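Local coordinates for vacuolar protein sorting 29 (Cryptosporidium parvum, PDB 2A22) that probably serves in vacuolar protein sorting as a VPS29-family subunit of the retromer coat, built on a calcineurin-like phosphoesterase fold, at residues 34-37 and 38-42; 109-113 and 114-118; 187-191 and 192-196. One frame throughout, in Å; residues are numbered along the deposited sequence.

In the fold
All three interactions are local, each made by one unbroken piece of chain. Interactions 2 and 3 are the closed ends of two beta hairpins, one in each sheet of the alpha-beta-beta-alpha sandwich. They lie on the same side of the chain's centre, 11 Å apart between centres, and touch: Phe114 CZ packs on Val194 CG2 at 3.6 Å. Both bury apolar side chains between the sheets. The outer face is polar in interaction 2 and mixed in interaction 3. Interaction 1 lies on the opposite side, about 29 and 31 Å from the others between centres. It is an irregular loop, held mainly by one carbonyl and CH contacts, with its second half more exposed.

Interaction 1: residues 34-37 and 38-42; sequences LKIP and YGAKE
Lys35 and Gly39 hold this loop together through the backbone. Gly39 N donates to Lys35 O at 2.7 Å, almost straight, with an N-H...O angle of 165°. This bond, from residue i+4 to i, closes an alpha turn, and the turn contains the cis peptide before Pro37. The cis bond helps to fold the chain back on itself. Ala40 N adds a weak second bond to the same oxygen, so one carbonyl gathers two successive amides.

CH contacts form a second group. Ala40 O receives both Ile36 CA, at 3.3 Å, and Pro37 CA, at 3.2 Å. Pro37 also makes a CH-pi contact with its neighbour Tyr38. Its CD sits over one face of the ring, 4.1 Å from the centroid and offset toward the rim. The tyrosine CG stands beside its own backbone N (chi1 -46°), which keeps the ring alongside the proline.

Ile36 packs along the backbone of the second half: CG2 lies 3.6 Å from Lys41 O and CD1 3.7 Å from Glu42 N. Its apolar contact is looser, CG1 to Ala40 CB at 4.4 Å.

The loop follows strand 26-31 and precedes helix 48-52. Leu34, Ile36 and Glu42 rest on Tyr70 of helix 68-77. Lys35 NZ turns away to hydrogen-bond His151 NE2, and Leu34 O bonds Thr170 OG1.

Interaction 2: residues 109-113 and 114-118; sequences VQIGE and FKIGL
Ile111 and Ile116 meet through their CD1 atoms, 4.1 Å apart, on the inner face of a beta hairpin. The hairpin joins strands 106-111 and 114-119, and strand 106-111 is an edge of its five-stranded sheet. A type II' turn from Ile111 to Phe114 closes it. Gly112 takes the positive phi of this turn (52°).

The two isoleucine side chains cross at an angle. In Ile116, CG1 stands beside the backbone N (chi1 -45°), and the extended branch carries CD1 across to Ile111. Val109 pairs directly with Ile116 on the same face. Its CG1 comes within 4.4 Å of Ile116 CB. This face turns to the other sheet of the sandwich: Val109 and Ile116 pack on Leu60, and Ile111 and Ile116 on Leu189.

Phe114 is also on the inner face. Glu113 O lies over one face of its ring, and Ile111 O lies at the edge, near the ring plane. Glu113 CB touches the rim at CE2, at 4.0 Å. Beyond the hairpin the Phe114 side chain packs on Ile144 and Leu189.

Gln110 and Lys115 form the pair on the outer face, where their side chains cross. The lysine continues outward to a salt bridge between its NZ and Asp141 OD2.

Four backbone bonds hold the strands. Val109 and Ile116 exchange two of them. Ile111 and Phe114 exchange the others at the turn. Ile111 N reaches Phe114 O at 2.7 Å, and Phe114 N returns to Ile111 O at 2.9 Å.

Interaction 3: residues 187-191 and 192-196; sequences MALQG and NKVVL
Met187 lays its terminal methyl against two residues of the partner strand. Its CE is 3.6 Å from both Val194 CG1 and Leu196 CD1. The chain runs extended to the sulfur and then bends at the last torsion (chi3 -104°), which swings CE toward these two side chains. Met187 CB also meets Leu196 CD1 at 3.6 Å. Leu189 runs alongside Val194, pointing the same way, and its CD2 touches Val194 CG2 at 3.7 Å.

These residues share the inner face of a beta hairpin formed by strands 183-190 and 193-202 of the six-stranded sheet. A type II' turn from Gln190 to Lys193 closes it, with Gly191 at positive phi. Across the sandwich, Met187 and Leu196 pack on Leu164.

The other face carries Ala188 beside Val195 and Gln190 beside Lys193. Each of these pairs exchanges two backbone hydrogen bonds. Gln190 N to Lys193 O is the straightest, at 2.9 Å and 171°. The lysine CB and CG both lie 3.5 Å from Gln190 O.

Interaction 1: residues 34-37 and 38-42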
loop_
_atom_site.group_PDB
_atom_site.type_symbol
_atom_site.label_atom_id
_atom_site.label_comp_id
_atom_site.label_asym_id
_atom_site.label_seq_id
_atom_site.Cartn_x
_atom_site.Cartn_y
_atom_site.Cartn_z
ATOM N N LEU A 34 8.037 -4.250 -2.208
ATOM C CA LEU A 34 8.556 -4.807 -3.455
ATOM C C LEU A 34 9.917 -5.420 -3.221
ATOM O O LEU A 34 10.181 -6.531 -3.678
ATOM C CB LEU A 34 8.658 -3.735 -4.557
ATOM C CG LEU A 34 7.377 -3.284 -5.281
ATOM C CD1 LEU A 34 6.392 -2.515 -4.369
ATOM C CD2 LEU A 34 7.777 -2.405 -6.477
ATOM N N LYS A 35 10.777 -4.695 -2.515
ATOM C CA LYS A 35 12.118 -5.194 -2.188
ATOM C C LYS A 35 12.913 -5.615 -3.436
ATOM O O LYS A 35 13.636 -6.610 -3.425
ATOM C CB LYS A 35 12.039 -6.323 -1.150
ATOM C CG LYS A 35 11.753 -5.763 0.212
ATOM C CD LYS A 35 11.422 -6.811 1.232
ATOM C CE LYS A 35 10.731 -6.105 2.404
ATOM N NZ LYS A 35 10.763 -6.861 3.667
ATOM N N ILE A 36 12.738 -4.850 -4.506
ATOM C CA ILE A 36 13.521 -4.990 -5.738
ATOM C C ILE A 36 14.736 -4.081 -5.610
ATOM O O ILE A 36 14.585 -2.931 -5.188
ATOM C CB ILE A 36 12.678 -4.576 -6.997
ATOM C CG1 ILE A 36 11.415 -5.443 -7.105
ATOM C CG2 ILE A 36 13.479 -4.723 -8.244
ATOM C CD1 ILE A 36 10.481 -5.035 -8.230
ATOM N N PRO A 37 15.946 -4.588 -5.961
ATOM C CA PRO A 37 16.290 -5.928 -6.513
ATOM C C PRO A 37 16.674 -7.005 -5.469
ATOM O O PRO A 37 16.861 -8.178 -5.836
ATOM C CB PRO A 37 17.493 -5.610 -7.398
ATOM C CG PRO A 37 18.245 -4.550 -6.543
ATOM C CD PRO A 37 17.157 -3.747 -5.816
ATOM N N TYR A 38 16.739 -6.629 -4.195
ATOM C CA TYR A 38 17.280 -7.490 -3.135
ATOM C C TYR A 38 16.538 -8.822 -3.000
ATOM O O TYR A 38 17.170 -9.875 -2.950
ATOM C CB TYR A 38 17.243 -6.769 -1.767
ATOM C CG TYR A 38 17.743 -5.335 -1.801
ATOM C CD1 TYR A 38 18.944 -4.993 -2.454
ATOM C CD2 TYR A 38 17.022 -4.323 -1.170
ATOM C CE1 TYR A 38 19.397 -3.686 -2.490
ATOM C CE2 TYR A 38 17.470 -3.021 -1.183
ATOM C CZ TYR A 38 18.645 -2.699 -1.851
ATOM O OH TYR A 38 19.064 -1.393 -1.844
ATOM N N GLY A 39 15.206 -8.761 -2.948
ATOM C CA GLY A 39 14.381 -9.933 -2.707
ATOM C C GLY A 39 13.566 -10.404 -3.894
ATOM O O GLY A 39 12.928 -11.460 -3.824
ATOM N N ALA A 40 13.566 -9.614 -4.965
ATOM C CA ALA A 40 12.824 -9.896 -6.208
ATOM C C ALA A 40 13.341 -9.021 -7.362
ATOM O O ALA A 40 13.929 -7.982 -7.123
ATOM C CB ALA A 40 11.354 -9.656 -6.009
ATOM N N LYS A 41 13.124 -9.433 -8.612
ATOM C CA LYS A 41 13.560 -8.605 -9.750
ATOM C C LYS A 41 12.473 -7.758 -10.424
ATOM O O LYS A 41 12.770 -6.798 -11.150
ATOM C CB LYS A 41 14.306 -9.434 -10.814
ATOM C CG LYS A 41 13.590 -10.645 -11.341
ATOM C CD LYS A 41 14.230 -11.055 -12.686
ATOM C CE LYS A 41 13.473 -12.179 -13.371
ATOM N NZ LYS A 41 14.015 -12.418 -14.750
ATOM N N GLU A 42 11.219 -8.113 -10.186
ATOM C CA GLU A 42 10.118 -7.552 -10.954
ATOM C C GLU A 42 8.797 -7.879 -10.285
ATOM O O GLU A 42 8.729 -8.736 -9.393
ATOM C CB GLU A 42 10.140 -8.116 -12.397
ATOM C CG GLU A 42 9.915 -9.602 -12.428
ATOM C CD GLU A 42 10.150 -10.260 -13.794
ATOM O OE1 GLU A 42 10.673 -9.606 -14.736
ATOM O OE2 GLU A 42 9.807 -11.463 -13.899
#

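Interaction 2: residues 109-113 and 114-118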
loop_
_atom_site.group_PDB
_atom_site.type_symbol
_atom_site.label_atom_id
_atom_site.label_comp_id
_atom_site.label_asym_id
_atom_site.label_seq_id
_atom_site.Cartn_x
_atom_site.Cartn_y
_atom_site.Cartn_z
ATOM N N VAL A 109 -3.738 11.624 3.649
ATOM C CA VAL A 109 -4.254 12.207 2.408
ATOM C C VAL A 109 -5.759 12.083 2.375
ATOM O O VAL A 109 -6.310 11.038 2.759
ATOM C CB VAL A 109 -3.551 11.621 1.127
ATOM C CG1 VAL A 109 -3.590 10.145 1.131
ATOM C CG2 VAL A 109 -4.163 12.157 -0.149
ATOM N N GLN A 110 -6.420 13.168 1.975
ATOM C CA GLN A 110 -7.880 13.185 1.895
ATOM C C GLN A 110 -8.248 12.665 0.511
ATOM O O GLN A 110 -7.863 13.249 -0.482
ATOM C CB GLN A 110 -8.406 14.618 2.114
ATOM C CG GLN A 110 -9.934 14.788 2.088
ATOM C CD GLN A 110 -10.619 14.211 3.306
ATOM O OE1 GLN A 110 -11.702 13.640 3.205
ATOM N NE2 GLN A 110 -9.998 14.349 4.461
ATOM N N ILE A 111 -8.934 11.529 0.456
ATOM C CA ILE A 111 -9.455 11.017 -0.818
ATOM C C ILE A 111 -10.970 10.862 -0.687
ATOM O O ILE A 111 -11.446 10.055 0.110
ATOM C CB ILE A 111 -8.761 9.686 -1.269
ATOM C CG1 ILE A 111 -7.229 9.831 -1.216
ATOM C CG2 ILE A 111 -9.227 9.276 -2.679
ATOM C CD1 ILE A 111 -6.461 8.563 -1.689
ATOM N N GLY A 112 -11.710 11.687 -1.429
ATOM C CA GLY A 112 -13.162 11.773 -1.288
ATOM C C GLY A 112 -13.570 12.006 0.162
ATOM O O GLY A 112 -13.133 12.972 0.798
ATOM N N GLU A 113 -14.399 11.118 0.696
ATOM C CA GLU A 113 -14.880 11.280 2.059
ATOM C C GLU A 113 -13.894 10.742 3.092
ATOM O O GLU A 113 -14.177 10.821 4.277
ATOM C CB GLU A 113 -16.241 10.572 2.255
ATOM C CG GLU A 113 -17.339 11.074 1.337
ATOM C CD GLU A 113 -17.475 12.577 1.408
ATOM O OE1 GLU A 113 -17.760 13.085 2.492
ATOM O OE2 GLU A 113 -17.305 13.246 0.387
ATOM N N PHE A 114 -12.764 10.183 2.651
ATOM C CA PHE A 114 -11.882 9.476 3.596
ATOM C C PHE A 114 -10.505 10.104 3.789
ATOM O O PHE A 114 -9.845 10.476 2.825
ATOM C CB PHE A 114 -11.772 7.986 3.214
ATOM C CG PHE A 114 -13.096 7.308 3.185
ATOM C CD1 PHE A 114 -13.626 6.751 4.353
ATOM C CD2 PHE A 114 -13.866 7.308 2.014
ATOM C CE1 PHE A 114 -14.899 6.159 4.345
ATOM C CE2 PHE A 114 -15.131 6.734 1.985
ATOM C CZ PHE A 114 -15.660 6.161 3.163
ATOM N N LYS A 115 -10.109 10.229 5.049
ATOM C CA LYS A 115 -8.760 10.625 5.439
ATOM C C LYS A 115 -7.997 9.313 5.553
ATOM O O LYS A 115 -8.377 8.408 6.319
ATOM C CB LYS A 115 -8.808 11.317 6.806
ATOM C CG LYS A 115 -8.010 12.593 6.948
ATOM C CD LYS A 115 -8.502 13.388 8.186
ATOM C CE LYS A 115 -7.379 14.204 8.871
ATOM N NZ LYS A 115 -7.735 14.603 10.294
ATOM N N ILE A 116 -6.916 9.202 4.797
ATOM C CA ILE A 116 -6.173 7.958 4.756
ATOM C C ILE A 116 -4.742 8.137 5.271
ATOM O O ILE A 116 -3.968 8.958 4.739
ATOM C CB ILE A 116 -6.219 7.342 3.339
ATOM C CG1 ILE A 116 -7.670 7.419 2.812
ATOM C CG2 ILE A 116 -5.637 5.911 3.356
ATOM C CD1 ILE A 116 -7.976 6.620 1.540
ATOM N N GLY A 117 -4.396 7.356 6.296
ATOM C CA GLY A 117 -3.040 7.353 6.842
ATOM C C GLY A 117 -2.206 6.285 6.151
ATOM O O GLY A 117 -2.707 5.190 5.872
ATOM N N LEU A 118 -0.946 6.617 5.874
ATOM C CA LEU A 118 0.004 5.743 5.169
ATOM C C LEU A 118 1.370 5.770 5.877
ATOM O O LEU A 118 1.936 6.848 6.092
ATOM C CB LEU A 118 0.193 6.218 3.734
ATOM C CG LEU A 118 1.245 5.462 2.905
ATOM C CD1 LEU A 118 0.723 4.061 2.582
ATOM C CD2 LEU A 118 1.520 6.274 1.629
#

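Interaction 3: residues 187-191 and 192-196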
loop_
_atom_site.group_PDB
_atom_site.type_symbol
_atom_site.label_atom_id
_atom_site.label_comp_id
_atom_site.label_asym_id
_atom_site.label_seq_id
_atom_site.Cartn_x
_atom_site.Cartn_y
_atom_site.Cartn_z
ATOM N N MET A 187 -8.725 -0.141 -4.150
ATOM C CA MET A 187 -9.807 0.306 -3.267
ATOM C C MET A 187 -10.640 1.359 -3.998
ATOM O O MET A 187 -10.132 2.461 -4.314
ATOM C CB MET A 187 -9.210 0.903 -1.965
ATOM C CG MET A 187 -10.255 1.402 -0.933
ATOM S SD MET A 187 -9.519 1.934 0.619
ATOM C CE MET A 187 -9.927 0.557 1.627
ATOM N N ALA A 188 -11.902 1.040 -4.283
ATOM C CA ALA A 188 -12.788 2.009 -4.937
ATOM C C ALA A 188 -13.510 2.791 -3.850
ATOM O O ALA A 188 -14.171 2.206 -2.981
ATOM C CB ALA A 188 -13.806 1.329 -5.837
ATOM N N LEU A 189 -13.373 4.111 -3.913
ATOM C CA LEU A 189 -14.091 4.984 -3.027
ATOM C C LEU A 189 -15.136 5.774 -3.807
ATOM O O LEU A 189 -14.822 6.438 -4.817
ATOM C CB LEU A 189 -13.109 5.914 -2.307
ATOM C CG LEU A 189 -12.000 5.247 -1.471
ATOM C CD1 LEU A 189 -10.966 6.295 -1.072
ATOM C CD2 LEU A 189 -12.551 4.562 -0.232
ATOM N N GLN A 190 -16.381 5.686 -3.360
ATOM C CA GLN A 190 -17.451 6.411 -4.027
ATOM C C GLN A 190 -18.400 6.942 -2.980
ATOM O O GLN A 190 -19.080 6.165 -2.314
ATOM C CB GLN A 190 -18.195 5.525 -5.049
ATOM C CG GLN A 190 -17.290 5.036 -6.152
ATOM C CD GLN A 190 -17.987 4.150 -7.197
ATOM O OE1 GLN A 190 -19.134 3.731 -7.030
ATOM N NE2 GLN A 190 -17.248 3.817 -8.264
ATOM N N GLY A 191 -18.428 8.259 -2.820
ATOM C CA GLY A 191 -19.211 8.850 -1.733
ATOM C C GLY A 191 -18.843 8.176 -0.431
ATOM O O GLY A 191 -17.659 8.149 -0.070
ATOM N N ASN A 192 -19.828 7.603 0.262
ATOM C CA ASN A 192 -19.574 6.953 1.566
ATOM C C ASN A 192 -19.243 5.450 1.463
ATOM O O ASN A 192 -19.095 4.768 2.484
ATOM C CB ASN A 192 -20.744 7.198 2.540
ATOM C CG ASN A 192 -20.792 8.653 3.070
ATOM O OD1 ASN A 192 -19.756 9.315 3.231
ATOM N ND2 ASN A 192 -22.006 9.142 3.354
ATOM N N LYS A 193 -19.091 4.950 0.235
ATOM C CA LYS A 193 -18.859 3.521 -0.012
ATOM C C LYS A 193 -17.414 3.200 -0.345
ATOM O O LYS A 193 -16.792 3.835 -1.196
ATOM C CB LYS A 193 -19.729 2.977 -1.151
ATOM C CG LYS A 193 -21.151 3.587 -1.285
ATOM C CD LYS A 193 -22.006 3.201 -0.097
ATOM C CE LYS A 193 -23.408 3.817 -0.214
ATOM N NZ LYS A 193 -24.221 3.299 0.924
ATOM N N VAL A 194 -16.913 2.170 0.326
ATOM C CA VAL A 194 -15.622 1.580 0.056
ATOM C C VAL A 194 -15.875 0.171 -0.468
ATOM O O VAL A 194 -16.518 -0.627 0.210
ATOM C CB VAL A 194 -14.844 1.447 1.348
ATOM C CG1 VAL A 194 -13.431 0.894 1.054
ATOM C CG2 VAL A 194 -14.832 2.809 2.080
ATOM N N VAL A 195 -15.386 -0.111 -1.670
ATOM C CA VAL A 195 -15.326 -1.462 -2.172
ATOM C C VAL A 195 -13.857 -1.803 -2.382
ATOM O O VAL A 195 -13.161 -1.191 -3.221
ATOM C CB VAL A 195 -16.082 -1.663 -3.514
ATOM C CG1 VAL A 195 -15.997 -3.158 -3.931
ATOM C CG2 VAL A 195 -17.547 -1.222 -3.391
ATOM N N LEU A 196 -13.392 -2.779 -1.614
ATOM C CA LEU A 196 -11.990 -3.123 -1.588
ATOM C C LEU A 196 -11.755 -4.437 -2.318
ATOM O O LEU A 196 -12.295 -5.462 -1.915
ATOM C CB LEU A 196 -11.534 -3.319 -0.148
ATOM C CG LEU A 196 -10.038 -3.607 0.014
ATOM C CD1 LEU A 196 -9.192 -2.361 -0.371
ATOM C CD2 LEU A 196 -9.744 -4.016 1.447
#